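Local atomic coordinates of Myo-inositol phosphohydrolase (Mitsuokella multacida, PDB entry 4WU3), a protein that probably removes phosphate groups from myo-inositol hexakisphosphate (phytate), as a phosphatase of the protein-tyrosine-phosphatase-like family. Residues Y340-D345 / S458-A463; E424-F429 / H537-A542; A450-D455 / R506-D511. The protein carries 2 engineered substitutions. All blocks are in the same frame, centred on the assembly; numbering follows the deposited sequence.

Contact 1: Y340-D345 / S458-A463; sequences YIWRLD and SRLNAA. With 4IP (inositol-(1,3,4,5)-tetrakisphosphate), chain F.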
loop_
_atom_site.group_PDB
_atom_site.type_symbol
_atom_site.label_atom_id
_atom_site.label_comp_id
_atom_site.label_asym_id
_atom_site.label_seq_id
_atom_site.Cartn_x
_atom_site.Cartn_y
_atom_site.Cartn_z
ATOM N N TYR A 340 23.624 4.589 -16.153
ATOM C CA TYR A 340 23.286 5.987 -16.358
ATOM C C TYR A 340 24.488 6.931 -16.164
ATOM O O TYR A 340 24.341 8.152 -16.265
ATOM C CB TYR A 340 22.171 6.376 -15.393
ATOM C CG TYR A 340 22.564 6.091 -13.967
ATOM C CD1 TYR A 340 23.369 6.977 -13.276
ATOM C CD2 TYR A 340 22.164 4.928 -13.325
ATOM C CE1 TYR A 340 23.757 6.733 -11.974
ATOM C CE2 TYR A 340 22.546 4.674 -12.012
ATOM C CZ TYR A 340 23.347 5.587 -11.345
ATOM O OH TYR A 340 23.757 5.391 -10.042
ATOM N N ILE A 341 25.666 6.378 -15.888
ATOM C CA ILE A 341 26.862 7.203 -15.711
ATOM C C ILE A 341 28.140 6.433 -16.013
ATOM O O ILE A 341 28.213 5.218 -15.813
ATOM C CB ILE A 341 26.940 7.760 -14.268
ATOM C CG1 ILE A 341 27.938 8.918 -14.174
ATOM C CG2 ILE A 341 27.322 6.662 -13.286
ATOM C CD1 ILE A 341 27.958 9.613 -12.829
ATOM N N TRP A 342 29.152 7.146 -16.489
ATOM C CA TRP A 342 30.475 6.562 -16.616
ATOM C C TRP A 342 31.204 6.705 -15.284
ATOM O O TRP A 342 31.527 7.800 -14.825
ATOM C CB TRP A 342 31.272 7.208 -17.747
ATOM C CG TRP A 342 30.834 6.772 -19.113
ATOM C CD1 TRP A 342 30.164 7.523 -20.027
ATOM C CD2 TRP A 342 31.032 5.482 -19.717
ATOM N NE1 TRP A 342 29.923 6.783 -21.170
ATOM C CE2 TRP A 342 30.450 5.529 -21.004
ATOM C CE3 TRP A 342 31.637 4.293 -19.293
ATOM C CZ2 TRP A 342 30.457 4.434 -21.868
ATOM C CZ3 TRP A 342 31.638 3.205 -20.147
ATOM C CH2 TRP A 342 31.062 3.286 -21.426
ATOM N N ARG A 343 31.429 5.567 -14.655
ATOM C CA ARG A 343 32.128 5.500 -13.400
ATOM C C ARG A 343 33.615 5.400 -13.670
ATOM O O ARG A 343 34.046 4.663 -14.553
ATOM C CB ARG A 343 31.669 4.253 -12.662
ATOM C CG ARG A 343 32.467 3.916 -11.418
ATOM C CD ARG A 343 31.971 2.609 -10.817
ATOM N NE ARG A 343 32.351 2.464 -9.416
ATOM C CZ ARG A 343 32.023 1.420 -8.654
ATOM N NH1 ARG A 343 31.309 0.420 -9.153
ATOM N NH2 ARG A 343 32.415 1.372 -7.389
ATOM N N LEU A 344 34.394 6.145 -12.900
ATOM C CA LEU A 344 35.836 5.989 -12.878
ATOM C C LEU A 344 36.221 4.847 -11.943
ATOM O O LEU A 344 36.226 5.018 -10.732
ATOM C CB LEU A 344 36.480 7.288 -12.397
ATOM C CG LEU A 344 37.982 7.262 -12.120
ATOM C CD1 LEU A 344 38.755 6.853 -13.365
ATOM C CD2 LEU A 344 38.406 8.643 -11.640
ATOM N N ASP A 345 36.545 3.686 -12.506
ATOM C CA ASP A 345 36.893 2.507 -11.709
ATOM C C ASP A 345 38.257 2.685 -11.078
ATOM O O ASP A 345 38.452 2.408 -9.901
ATOM C CB ASP A 345 36.914 1.244 -12.577
ATOM C CG ASP A 345 35.523 0.775 -12.973
ATOM O OD1 ASP A 345 34.559 1.125 -12.269
ATOM O OD2 ASP A 345 35.395 0.054 -13.983
ATOM N N SER A 458 29.639 -0.804 -28.399
ATOM C CA SER A 458 28.795 0.271 -28.894
ATOM C C SER A 458 28.914 1.516 -28.032
ATOM O O SER A 458 29.022 2.637 -28.547
ATOM C CB SER A 458 27.341 -0.187 -28.947
ATOM O OG SER A 458 26.514 0.833 -29.473
ATOM N N ARG A 459 28.905 1.322 -26.719
ATOM C CA ARG A 459 28.938 2.455 -25.803
ATOM C C ARG A 459 30.315 3.106 -25.753
ATOM O O ARG A 459 30.414 4.328 -25.619
ATOM C CB ARG A 459 28.482 2.041 -24.400
ATOM C CG ARG A 459 27.005 1.714 -24.325
ATOM C CD ARG A 459 26.516 1.478 -22.901
ATOM N NE ARG A 459 25.109 1.064 -22.882
ATOM C CZ ARG A 459 24.075 1.901 -22.936
ATOM N NH1 ARG A 459 24.271 3.212 -22.996
ATOM N NH2 ARG A 459 22.840 1.429 -22.926
ATOM N N LEU A 460 31.371 2.302 -25.853
ATOM C CA LEU A 460 32.736 2.836 -25.858
ATOM C C LEU A 460 32.973 3.670 -27.122
ATOM O O LEU A 460 33.481 4.800 -27.068
ATOM C CB LEU A 460 33.767 1.707 -25.767
ATOM C CG LEU A 460 33.826 0.975 -24.430
ATOM C CD1 LEU A 460 34.683 -0.279 -24.541
ATOM C CD2 LEU A 460 34.350 1.894 -23.336
ATOM N N ASN A 461 32.603 3.108 -28.266
ATOM C CA ASN A 461 32.703 3.835 -29.522
ATOM C C ASN A 461 31.966 5.162 -29.471
ATOM O O ASN A 461 32.545 6.203 -29.792
ATOM C CB ASN A 461 32.187 2.978 -30.667
ATOM C CG ASN A 461 33.126 1.840 -30.985
ATOM O OD1 ASN A 461 34.315 1.903 -30.658
ATOM N ND2 ASN A 461 32.610 0.796 -31.623
ATOM N N ALA A 462 30.719 5.120 -29.011
ATOM C CA ALA A 462 29.885 6.307 -28.953
ATOM C C ALA A 462 30.463 7.380 -28.042
ATOM O O ALA A 462 30.119 8.554 -28.175
ATOM C CB ALA A 462 28.491 5.941 -28.499
ATOM N N ALA A 463 31.345 6.986 -27.129
ATOM C CA ALA A 463 31.923 7.926 -26.175
ATOM C C ALA A 463 33.124 8.680 -26.751
ATOM O O ALA A 463 33.447 9.772 -26.282
ATOM C CB ALA A 463 32.326 7.206 -24.898
HETATM C C1 4IP F . 32.581 -6.138 -5.365
HETATM O O1 4IP F . 33.758 -6.834 -5.772
HETATM C C2 4IP F . 32.634 -4.693 -5.842
HETATM O O2 4IP F . 33.828 -4.081 -5.372
HETATM C C3 4IP F . 31.456 -3.883 -5.317
HETATM O O3 4IP F . 31.570 -2.528 -5.760
HETATM C C4 4IP F . 31.375 -3.923 -3.794
HETATM O O4 4IP F . 30.196 -3.228 -3.372
HETATM C C5 4IP F . 31.323 -5.367 -3.308
HETATM O O5 4IP F . 31.303 -5.414 -1.880
HETATM C C6 4IP F . 32.502 -6.181 -3.839
HETATM O O6 4IP F . 32.403 -7.540 -3.406
HETATM P P1 4IP F . 33.924 -7.488 -7.231
HETATM O O1P 4IP F . 32.994 -8.669 -7.218
HETATM O O2P 4IP F . 35.391 -7.828 -7.277
HETATM O O3P 4IP F . 33.544 -6.383 -8.184
HETATM P P3 4IP F . 30.375 -1.848 -6.605
HETATM O O4P 4IP F . 29.122 -2.285 -5.883
HETATM O O5P 4IP F . 30.541 -2.417 -7.995
HETATM O O6P 4IP F . 30.635 -0.366 -6.500
HETATM P P4 4IP F . 30.233 -2.067 -2.247
HETATM O O7P 4IP F . 31.352 -1.149 -2.674
HETATM O O8P 4IP F . 28.862 -1.446 -2.365
HETATM O O9P 4IP F . 30.490 -2.827 -0.960
HETATM P P5 4IP F . 30.413 -6.532 -1.125
HETATM O OPF 4IP F . 29.252 -6.828 -2.063
HETATM O OPG 4IP F . 30.020 -5.835 0.161
HETATM O OPH 4IP F . 31.358 -7.698 -0.944
#
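Trp342 turns its CG opposite its own carbonyl carbon (chi1 -75°), and this swings the indole over to helix 458-463, while Arg343, next in the strand, sends its side chain the other way. The six-membered end of the indole does most of the touching: the backbone O of Arg459 lies at the ring edge, near its plane, 3.8 Å from CZ2, and CH2 meets the methyl CD2 of Leu460 at 4.0 Å. Ala463 CB adds a looser contact near NE1. From Arg459 it is CB that lies against the ring; its guanidinium leads away to a salt bridge with Asp455. No hydrogen bond crosses between the segments.

Arg343, extended from CG to NE, ends at the tetrakisphosphate. NH2 gives a hydrogen bond to O6P at 2.6 Å and NH1 a straighter one to O5P at 3.2 Å (160°), with P3 in the plane of the guanidinium at its edge.

Strand 342-346 lies between strands 432-438 and 467-471 of a mixed sheet; the end of helix 449-463, residues 458-463, runs at 96° to strand 342-345, and Phe429, from strand 426-429, meets the Trp342 ring edge-to-face.

Contact 2: E424-F429 / H537-A542; sequences ETHGVF and HFHSQA. Engineered in segment 537-542: Ser540 (natural residue Cys). With 4IP (inositol-(1,3,4,5)-tetrakisphosphate), chain F.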
loop_
_atom_site.group_PDB
_atom_site.type_symbol
_atom_site.label_atom_id
_atom_site.label_comp_id
_atom_site.label_asym_id
_atom_site.label_seq_id
_atom_site.Cartn_x
_atom_site.Cartn_y
_atom_site.Cartn_z
ATOM N N GLU A 424 29.242 -6.224 -16.245
ATOM C CA GLU A 424 28.975 -4.826 -16.532
ATOM C C GLU A 424 29.895 -4.337 -17.650
ATOM O O GLU A 424 31.036 -4.806 -17.790
ATOM C CB GLU A 424 29.163 -3.972 -15.270
ATOM C CG GLU A 424 30.585 -3.934 -14.723
ATOM C CD GLU A 424 30.847 -4.955 -13.627
ATOM O OE1 GLU A 424 30.110 -5.954 -13.540
ATOM O OE2 GLU A 424 31.800 -4.760 -12.850
ATOM N N THR A 425 29.388 -3.403 -18.439
ATOM C CA THR A 425 30.146 -2.809 -19.542
ATOM C C THR A 425 31.262 -1.906 -19.006
ATOM O O THR A 425 31.017 -1.065 -18.157
ATOM C CB THR A 425 29.217 -1.982 -20.454
ATOM O OG1 THR A 425 28.519 -2.858 -21.339
ATOM C CG2 THR A 425 30.006 -0.971 -21.273
ATOM N N HIS A 426 32.484 -2.103 -19.492
ATOM C CA HIS A 426 33.629 -1.293 -19.067
ATOM C C HIS A 426 34.661 -1.210 -20.178
ATOM O O HIS A 426 34.586 -1.942 -21.173
ATOM C CB HIS A 426 34.299 -1.868 -17.822
ATOM C CG HIS A 426 35.006 -3.162 -18.067
ATOM N ND1 HIS A 426 36.377 -3.292 -17.984
ATOM C CD2 HIS A 426 34.531 -4.382 -18.418
ATOM C CE1 HIS A 426 36.714 -4.543 -18.257
ATOM N NE2 HIS A 426 35.613 -5.223 -18.530
ATOM N N GLY A 427 35.633 -0.318 -19.981
ATOM C CA GLY A 427 36.708 -0.115 -20.938
ATOM C C GLY A 427 37.729 0.866 -20.420
ATOM O O GLY A 427 37.896 1.014 -19.214
ATOM N N VAL A 428 38.407 1.538 -21.341
ATOM C CA VAL A 428 39.461 2.486 -20.989
ATOM C C VAL A 428 39.250 3.808 -21.718
ATOM O O VAL A 428 39.176 3.841 -22.948
ATOM C CB VAL A 428 40.857 1.926 -21.352
ATOM C CG1 VAL A 428 41.961 2.841 -20.843
ATOM C CG2 VAL A 428 41.030 0.537 -20.769
ATOM N N PHE A 429 39.139 4.885 -20.944
ATOM C CA PHE A 429 39.068 6.255 -21.470
ATOM C C PHE A 429 40.326 7.007 -21.075
ATOM O O PHE A 429 40.571 7.180 -19.881
ATOM C CB PHE A 429 37.893 7.021 -20.862
ATOM C CG PHE A 429 36.547 6.576 -21.347
ATOM C CD1 PHE A 429 36.422 5.689 -22.402
ATOM C CD2 PHE A 429 35.403 7.076 -20.758
ATOM C CE1 PHE A 429 35.179 5.294 -22.855
ATOM C CE2 PHE A 429 34.154 6.690 -21.203
ATOM C CZ PHE A 429 34.041 5.794 -22.251
ATOM N N HIS A 537 45.253 -14.522 -14.243
ATOM C CA HIS A 537 45.047 -13.335 -13.422
ATOM C C HIS A 537 43.592 -12.900 -13.448
ATOM O O HIS A 537 43.111 -12.383 -14.445
ATOM C CB HIS A 537 45.914 -12.175 -13.887
ATOM C CG HIS A 537 45.704 -10.933 -13.082
ATOM N ND1 HIS A 537 46.427 -10.656 -11.943
ATOM C CD2 HIS A 537 44.822 -9.919 -13.223
ATOM C CE1 HIS A 537 46.015 -9.514 -11.429
ATOM N NE2 HIS A 537 45.045 -9.044 -12.189
ATOM N N PHE A 538 42.890 -13.113 -12.341
ATOM C CA PHE A 538 41.495 -12.750 -12.261
ATOM C C PHE A 538 41.325 -11.321 -11.791
ATOM O O PHE A 538 41.991 -10.878 -10.852
ATOM C CB PHE A 538 40.767 -13.663 -11.295
ATOM C CG PHE A 538 40.695 -15.077 -11.746
ATOM C CD1 PHE A 538 39.679 -15.501 -12.566
ATOM C CD2 PHE A 538 41.650 -15.988 -11.337
ATOM C CE1 PHE A 538 39.613 -16.822 -12.979
ATOM C CE2 PHE A 538 41.598 -17.301 -11.756
ATOM C CZ PHE A 538 40.574 -17.719 -12.573
ATOM N N HIS A 539 40.414 -10.606 -12.438
ATOM C CA HIS A 539 40.008 -9.292 -11.944
ATOM C C HIS A 539 38.509 -9.120 -12.112
ATOM O O HIS A 539 37.880 -9.739 -12.967
ATOM C CB HIS A 539 40.774 -8.144 -12.643
ATOM C CG HIS A 539 40.179 -7.717 -13.949
ATOM N ND1 HIS A 539 39.100 -6.863 -14.035
ATOM C CD2 HIS A 539 40.503 -8.041 -15.220
ATOM C CE1 HIS A 539 38.782 -6.687 -15.303
ATOM N NE2 HIS A 539 39.618 -7.390 -16.043
ATOM N N SER A 540 37.939 -8.280 -11.267
ATOM C CA SER A 540 36.574 -7.843 -11.448
ATOM C C SER A 540 36.623 -6.336 -11.254
ATOM O O SER A 540 37.516 -5.691 -11.803
ATOM C CB SER A 540 35.646 -8.553 -10.465
ATOM O OG SER A 540 36.302 -8.747 -9.230
ATOM N N GLN A 541 35.697 -5.761 -10.496
ATOM C CA GLN A 541 35.699 -4.308 -10.298
ATOM C C GLN A 541 36.666 -3.979 -9.182
ATOM O O GLN A 541 37.566 -3.169 -9.359
ATOM C CB GLN A 541 34.291 -3.777 -9.964
ATOM C CG GLN A 541 34.110 -2.273 -10.162
ATOM C CD GLN A 541 34.676 -1.423 -9.032
ATOM O OE1 GLN A 541 34.749 -1.856 -7.888
ATOM N NE2 GLN A 541 35.056 -0.195 -9.352
ATOM N N ALA A 542 36.483 -4.640 -8.044
ATOM C CA ALA A 542 37.278 -4.365 -6.846
ATOM C C ALA A 542 38.275 -5.465 -6.491
ATOM O O ALA A 542 39.035 -5.331 -5.539
ATOM C CB ALA A 542 36.349 -4.132 -5.669
HETATM C C1 4IP F . 32.581 -6.138 -5.365
HETATM O O1 4IP F . 33.758 -6.834 -5.772
HETATM C C2 4IP F . 32.634 -4.693 -5.842
HETATM O O2 4IP F . 33.828 -4.081 -5.372
HETATM C C3 4IP F . 31.456 -3.883 -5.317
HETATM O O3 4IP F . 31.570 -2.528 -5.760
HETATM C C4 4IP F . 31.375 -3.923 -3.794
HETATM O O4 4IP F . 30.196 -3.228 -3.372
HETATM C C5 4IP F . 31.323 -5.367 -3.308
HETATM O O5 4IP F . 31.303 -5.414 -1.880
HETATM C C6 4IP F . 32.502 -6.181 -3.839
HETATM O O6 4IP F . 32.403 -7.540 -3.406
HETATM P P1 4IP F . 33.924 -7.488 -7.231
HETATM O O1P 4IP F . 32.994 -8.669 -7.218
HETATM O O2P 4IP F . 35.391 -7.828 -7.277
HETATM O O3P 4IP F . 33.544 -6.383 -8.184
HETATM P P3 4IP F . 30.375 -1.848 -6.605
HETATM O O4P 4IP F . 29.122 -2.285 -5.883
HETATM O O5P 4IP F . 30.541 -2.417 -7.995
HETATM O O6P 4IP F . 30.635 -0.366 -6.500
HETATM P P4 4IP F . 30.233 -2.067 -2.247
HETATM O O7P 4IP F . 31.352 -1.149 -2.674
HETATM O O8P 4IP F . 28.862 -1.446 -2.365
HETATM O O9P 4IP F . 30.490 -2.827 -0.960
HETATM P P5 4IP F . 30.413 -6.532 -1.125
HETATM O OPF 4IP F . 29.252 -6.828 -2.063
HETATM O OPG 4IP F . 30.020 -5.835 0.161
HETATM O OPH 4IP F . 31.358 -7.698 -0.944
#
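His539 is the first residue of 537-542 to meet the other segment, its CE1 lying 4.2 Å from CE1 of His426, which sits at the edge of the His539 ring, near its plane. The two imidazoles touch by carbon, and their NE2 atoms go to different acids, Glu493 for His539 and Asp420 for His426. On its other nitrogen His539 makes a nearly straight hydrogen bond (174°) from ND1 to a lone pair of Ser540 O, 3.0 Å away and in the ring plane, which fixes the rotation of the ring.

Ser540 is an engineered replacement of the natural cysteine. With His539 before it and Arg546 six residues on, it marks the HCX5R signature of the tyrosine-phosphatase P-loop, where the cysteine is the nucleophile in relatives. Its OG is modelled only 2.3 Å from O2P of the inositol phosphate, too short to be taken at face value.

Gln541 then offers its backbone N to O3P at 3.2 Å, while its CB rests 3.9 Å from Glu424 OE2, brought there by a bend at chi2 (-95°). The Glu424 carboxylate is itself clasped by two arginines, Arg422 at OE2 and Arg546 at OE1; since Arg546 also binds the ligand, this is consistent with a second-shell role in positioning it. At Ala542 the backbone N points to the same phosphate, with a weak bond to O3P at 3.4 Å.

Contact 3: A450-D455 / R506-D511; sequences AEVLKD and RIAATD. With 4IP (inositol-(1,3,4,5)-tetrakisphosphate), chain F.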
loop_
_atom_site.group_PDB
_atom_site.type_symbol
_atom_site.label_atom_id
_atom_site.label_comp_id
_atom_site.label_asym_id
_atom_site.label_seq_id
_atom_site.Cartn_x
_atom_site.Cartn_y
_atom_site.Cartn_z
ATOM N N ALA A 450 27.426 -12.463 -25.565
ATOM C CA ALA A 450 27.400 -11.766 -26.857
ATOM C C ALA A 450 26.758 -10.382 -26.739
ATOM O O ALA A 450 27.257 -9.403 -27.300
ATOM C CB ALA A 450 26.661 -12.596 -27.898
ATOM N N GLU A 451 25.642 -10.306 -26.024
ATOM C CA GLU A 451 24.950 -9.039 -25.853
ATOM C C GLU A 451 25.791 -8.070 -25.028
ATOM O O GLU A 451 25.822 -6.871 -25.318
ATOM C CB GLU A 451 23.582 -9.252 -25.205
ATOM C CG GLU A 451 22.565 -9.877 -26.144
ATOM C CD GLU A 451 21.415 -10.548 -25.410
ATOM O OE1 GLU A 451 21.614 -11.015 -24.265
ATOM O OE2 GLU A 451 20.309 -10.621 -25.988
ATOM N N VAL A 452 26.479 -8.589 -24.016
ATOM C CA VAL A 452 27.378 -7.766 -23.214
ATOM C C VAL A 452 28.456 -7.125 -24.078
ATOM O O VAL A 452 28.672 -5.921 -24.008
ATOM C CB VAL A 452 28.060 -8.571 -22.095
ATOM C CG1 VAL A 452 29.201 -7.775 -21.480
ATOM C CG2 VAL A 452 27.042 -8.942 -21.033
ATOM N N LEU A 453 29.135 -7.922 -24.897
ATOM C CA LEU A 453 30.220 -7.390 -25.723
ATOM C C LEU A 453 29.714 -6.384 -26.758
ATOM O O LEU A 453 30.410 -5.413 -27.073
ATOM C CB LEU A 453 30.987 -8.515 -26.412
ATOM C CG LEU A 453 31.798 -9.385 -25.458
ATOM C CD1 LEU A 453 32.306 -10.627 -26.181
ATOM C CD2 LEU A 453 32.948 -8.581 -24.870
ATOM N N LYS A 454 28.509 -6.617 -27.279
ATOM C CA LYS A 454 27.898 -5.702 -28.237
ATOM C C LYS A 454 27.517 -4.371 -27.583
ATOM O O LYS A 454 27.751 -3.304 -28.145
ATOM C CB LYS A 454 26.660 -6.328 -28.871
ATOM C CG LYS A 454 25.992 -5.394 -29.863
ATOM C CD LYS A 454 24.689 -5.948 -30.405
ATOM C CE LYS A 454 24.095 -4.986 -31.424
ATOM N NZ LYS A 454 22.712 -5.369 -31.810
ATOM N N ASP A 455 26.921 -4.439 -26.399
ATOM C CA ASP A 455 26.628 -3.236 -25.637
ATOM C C ASP A 455 27.928 -2.498 -25.347
ATOM O O ASP A 455 28.002 -1.292 -25.515
ATOM C CB ASP A 455 25.909 -3.587 -24.329
ATOM C CG ASP A 455 25.618 -2.365 -23.465
ATOM O OD1 ASP A 455 26.524 -1.914 -22.733
ATOM O OD2 ASP A 455 24.476 -1.862 -23.497
ATOM N N ARG A 506 36.991 -13.441 -21.240
ATOM C CA ARG A 506 35.912 -12.725 -20.593
ATOM C C ARG A 506 34.826 -13.666 -20.085
ATOM O O ARG A 506 34.283 -14.452 -20.849
ATOM C CB ARG A 506 35.289 -11.754 -21.601
ATOM C CG ARG A 506 34.147 -10.919 -21.039
ATOM C CD ARG A 506 34.669 -9.885 -20.069
ATOM N NE ARG A 506 33.651 -8.903 -19.723
ATOM C CZ ARG A 506 33.423 -7.778 -20.394
ATOM N NH1 ARG A 506 34.131 -7.479 -21.470
ATOM N NH2 ARG A 506 32.476 -6.950 -19.986
ATOM N N ILE A 507 34.514 -13.590 -18.795
ATOM C CA ILE A 507 33.306 -14.218 -18.271
ATOM C C ILE A 507 32.420 -13.105 -17.709
ATOM O O ILE A 507 32.861 -12.291 -16.887
ATOM C CB ILE A 507 33.619 -15.285 -17.192
ATOM C CG1 ILE A 507 34.485 -16.391 -17.794
ATOM C CG2 ILE A 507 32.333 -15.889 -16.647
ATOM C CD1 ILE A 507 35.059 -17.357 -16.785
ATOM N N ALA A 508 31.178 -13.054 -18.171
ATOM C CA ALA A 508 30.275 -11.978 -17.804
ATOM C C ALA A 508 29.538 -12.276 -16.490
ATOM O O ALA A 508 28.338 -12.565 -16.479
ATOM C CB ALA A 508 29.289 -11.721 -18.936
ATOM N N ALA A 509 30.263 -12.180 -15.378
ATOM C CA ALA A 509 29.709 -12.524 -14.071
ATOM C C ALA A 509 29.061 -11.302 -13.438
ATOM O O ALA A 509 29.651 -10.229 -13.389
ATOM C CB ALA A 509 30.794 -13.091 -13.165
ATOM N N THR A 510 27.826 -11.466 -12.968
ATOM C CA THR A 510 27.072 -10.352 -12.400
ATOM C C THR A 510 27.642 -9.966 -11.048
ATOM O O THR A 510 27.955 -10.824 -10.235
ATOM C CB THR A 510 25.588 -10.700 -12.244
ATOM O OG1 THR A 510 25.052 -11.052 -13.523
ATOM C CG2 THR A 510 24.818 -9.504 -11.673
ATOM N N ASP A 511 27.778 -8.663 -10.825
ATOM C CA ASP A 511 28.365 -8.145 -9.601
ATOM C C ASP A 511 27.495 -8.465 -8.375
ATOM O O ASP A 511 26.265 -8.507 -8.465
ATOM C CB ASP A 511 28.559 -6.633 -9.734
ATOM C CG ASP A 511 29.412 -6.053 -8.636
ATOM O OD1 ASP A 511 29.916 -6.813 -7.782
ATOM O OD2 ASP A 511 29.574 -4.821 -8.634
HETATM C C1 4IP F . 32.581 -6.138 -5.365
HETATM O O1 4IP F . 33.758 -6.834 -5.772
HETATM C C2 4IP F . 32.634 -4.693 -5.842
HETATM O O2 4IP F . 33.828 -4.081 -5.372
HETATM C C3 4IP F . 31.456 -3.883 -5.317
HETATM O O3 4IP F . 31.570 -2.528 -5.760
HETATM C C4 4IP F . 31.375 -3.923 -3.794
HETATM O O4 4IP F . 30.196 -3.228 -3.372
HETATM C C5 4IP F . 31.323 -5.367 -3.308
HETATM O O5 4IP F . 31.303 -5.414 -1.880
HETATM C C6 4IP F . 32.502 -6.181 -3.839
HETATM O O6 4IP F . 32.403 -7.540 -3.406
HETATM P P1 4IP F . 33.924 -7.488 -7.231
HETATM O O1P 4IP F . 32.994 -8.669 -7.218
HETATM O O2P 4IP F . 35.391 -7.828 -7.277
HETATM O O3P 4IP F . 33.544 -6.383 -8.184
HETATM P P3 4IP F . 30.375 -1.848 -6.605
HETATM O O4P 4IP F . 29.122 -2.285 -5.883
HETATM O O5P 4IP F . 30.541 -2.417 -7.995
HETATM O O6P 4IP F . 30.635 -0.366 -6.500
HETATM P P4 4IP F . 30.233 -2.067 -2.247
HETATM O O7P 4IP F . 31.352 -1.149 -2.674
HETATM O O8P 4IP F . 28.862 -1.446 -2.365
HETATM O O9P 4IP F . 30.490 -2.827 -0.960
HETATM P P5 4IP F . 30.413 -6.532 -1.125
HETATM O OPF 4IP F . 29.252 -6.828 -2.063
HETATM O OPG 4IP F . 30.020 -5.835 0.161
HETATM O OPH 4IP F . 31.358 -7.698 -0.944
#
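Val452 wedges its two methyls against strand 506-509: CG1 reaches NH2 of Arg506 at 3.7 Å and CG2 meets CB of Ala508 at 4.1 Å. This is the close, buried part of the contact, where the backbones come nearest, with 7.4 Å between the CA atoms of Val452 and Ala508. Having CG1 opposite the backbone N (chi1 168°) is what splays the valine methyls over both strand residues.

Arg506 reaches back by a bend at chi2 (71°), so that its guanidinium lies obliquely by the helix. Although buried, it is well supplied with partners: Glu456 forms a salt bridge with NH1, the backbone O of Arg422 accepts from NH2, and Asp420 adds a long, weak ion pair at NE. From 450-455 it meets only the methyls of Val452 and Leu453; Glu456 comes next on the same helix.

Farther out, the contact thins. Leu453 slides past Arg506 in the opposite direction, its CD2 3.8 Å from NH1, and is partly exposed; beyond it Ala450, Glu451 and Lys454 belong to the solvent side of the helix.

Past the strand, the chain runs on to Asp511, whose OD2 stands 2.7 Å from O5P of the ligand while OD1 faces O1P of the 1-phosphate at 3.6 Å. With an alanine here the carboxylate is gone, and O5P would probably be left without its close oxygen neighbour, with a gap opened between loop and ligand.

Helix 449-463 thus packs across strand 503-509, an edge strand of the mostly parallel sheet that also bears the P-loop. In tyrosine-phosphatase-like phytases the loop after this strand supplies the general acid, and the place of Asp511 in the pocket is consistent with that role.

All three contacts converge on one inositol tetrakisphosphate: Arg343 of contact 1 and Asp511 of contact 3 approach its 3-phosphate, whereas the P-loop of contact 2 takes the 1-phosphate. Centre to centre, contact 1 is about 12 Å from contact 2 and about 14 Å from contact 3; contact 2 is about 11 Å from contact 3. Contacts 1 and 2 join through a probable hydrogen bond from Gln541 NE2 to Asp345 OD1 (3.2 Å) and through Phe429, whose CE1 packs 3.5 Å from Leu460 CD2. Contact 2 reaches contact 3 by a probable hydrogen bond between Thr425 OG1 and Asp455 OD1 (2.6 Å). Helix 449-463 serves contacts 1 and 3, packing against a strand of each sheet.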